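Local coordinates for DUF2019 domain-containing protein (PDB 2I9C) that is of unknown function but folds as a compact all-helical DUF2019 domain of the TPR clan, at residues Val73-Ala78 / Gly106-Cys111. Residues are numbered along the deposited sequence; the frame is centred on the assembly and turned at random.
With ACT (acetate ion), chain B.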
# COMPACT_ATOMS: atom_id res chain seq x y z
N VAL A 73 -5.34 -4.22 -0.19
CA VAL A 73 -5.37 -2.89 0.44
C VAL A 73 -4.44 -2.92 1.66
O VAL A 73 -3.61 -2.03 1.81
CB VAL A 73 -6.83 -2.46 0.82
CG1 VAL A 73 -6.86 -1.09 1.49
CG2 VAL A 73 -7.68 -2.37 -0.47
N ARG A 74 -4.60 -3.92 2.52
CA ARG A 74 -3.81 -4.00 3.73
C ARG A 74 -2.31 -4.08 3.41
O ARG A 74 -1.52 -3.42 4.09
CB ARG A 74 -4.23 -5.23 4.55
CG ARG A 74 -5.65 -5.13 5.12
CD ARG A 74 -5.92 -6.26 6.14
NE ARG A 74 -7.28 -6.13 6.71
CZ ARG A 74 -7.71 -6.73 7.81
NH1 ARG A 74 -6.91 -7.50 8.52
NH2 ARG A 74 -8.97 -6.54 8.22
N LEU A 75 -1.95 -4.92 2.44
CA LEU A 75 -0.56 -5.11 2.00
C LEU A 75 0.06 -3.80 1.52
O LEU A 75 1.14 -3.39 1.94
CB LEU A 75 -0.44 -6.16 0.87
CG LEU A 75 0.94 -6.28 0.20
CD1 LEU A 75 1.96 -6.86 1.14
CD2 LEU A 75 0.78 -7.21 -1.01
N GLN A 76 -0.63 -3.15 0.61
CA GLN A 76 -0.10 -1.94 0.01
C GLN A 76 -0.00 -0.81 1.03
O GLN A 76 0.93 -0.05 0.99
CB GLN A 76 -0.93 -1.52 -1.22
CG GLN A 76 -0.67 -2.45 -2.44
CD GLN A 76 0.80 -2.68 -2.69
OE1 GLN A 76 1.55 -1.74 -2.88
NE2 GLN A 76 1.22 -3.94 -2.67
N ALA A 77 -0.99 -0.73 1.91
CA ALA A 77 -0.99 0.29 2.97
C ALA A 77 0.20 0.08 3.94
O ALA A 77 0.86 1.04 4.32
CB ALA A 77 -2.35 0.30 3.76
N ALA A 78 0.49 -1.17 4.28
CA ALA A 78 1.61 -1.48 5.14
C ALA A 78 2.92 -1.23 4.42
O ALA A 78 3.85 -0.64 4.99
CB ALA A 78 1.52 -2.93 5.65
N GLY A 106 3.21 -13.73 0.29
CA GLY A 106 4.57 -13.99 -0.26
C GLY A 106 5.23 -12.65 -0.53
O GLY A 106 6.42 -12.48 -0.29
N ASP A 107 4.43 -11.69 -0.99
CA ASP A 107 4.89 -10.32 -1.24
C ASP A 107 5.33 -9.74 0.13
O ASP A 107 6.40 -9.15 0.22
CB ASP A 107 3.74 -9.52 -1.89
CG ASP A 107 4.12 -8.12 -2.35
OD1 ASP A 107 4.86 -7.37 -1.68
OD2 ASP A 107 3.59 -7.70 -3.39
N ALA A 108 4.53 -9.92 1.18
CA ALA A 108 4.86 -9.38 2.51
C ALA A 108 6.09 -10.04 3.10
O ALA A 108 6.91 -9.36 3.70
CB ALA A 108 3.68 -9.49 3.44
N GLY A 109 6.23 -11.35 2.88
CA GLY A 109 7.39 -12.14 3.29
C GLY A 109 8.67 -11.62 2.65
O GLY A 109 9.67 -11.39 3.36
N MSE A 110 8.64 -11.40 1.33
CA MSE A 110 9.78 -10.82 0.60
C MSE A 110 10.14 -9.39 1.09
O MSE A 110 11.33 -9.07 1.26
CB MSE A 110 9.53 -10.86 -0.91
CG MSE A 110 10.70 -10.37 -1.80
SE MSE A 110 12.13 -11.70 -2.30
CE MSE A 110 13.31 -11.48 -0.78
N CYS A 111 9.12 -8.56 1.34
CA CYS A 111 9.31 -7.23 1.92
C CYS A 111 10.08 -7.30 3.24
O CYS A 111 11.03 -6.55 3.44
CB CYS A 111 7.99 -6.52 2.16
SG CYS A 111 8.24 -4.79 2.47
C ACT B . -4.25 -9.73 8.41
O ACT B . -4.14 -8.53 7.96
OXT ACT B . -4.97 -10.17 9.47
CH3 ACT B . -3.41 -10.60 7.62
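Leu75 reaches across from helix 71-79 to Asp107 and Ala108 of helix 104-117, joining two nearly parallel helices of the all-helical DUF2019 domain; the axes of segments 73-78 and 106-111 cross at 16° with a closest approach of 10.7 Å. One leucine methyl serves each partner: CD1 of Leu75 lies 3.9 Å from CB of Ala108, while CD2 of Leu75 lies 3.7 Å from CG of Asp107, the two side chains meeting at a slant. With CG anti to the backbone N (chi1 171°), Leu75 directs both methyls at helix 104-117. Asp107, its CG likewise anti to the backbone N, points back toward helix 71-79, laying its carboxylate carbon beside the leucine while OD1 forms a salt bridge with Lys79, just beyond segment 73-78. Val73 packs on Thr22 and Val23 of helix 11-30. One residue before Leu75, Arg74 donates a hydrogen bond from NE to Tyr68 O and, edge-on in the guanidinium plane, another from NH1 to O of an acetate, probably from the crystallisation liquor, at 3.0 Å with an N-H...O angle of 161°. A methionine in place of Arg74 would probably leave Tyr68 O without this donor and the acetate without its arginine N-H and positive charge. Gln92 NE2 is also hydrogen-bonded to the acetate.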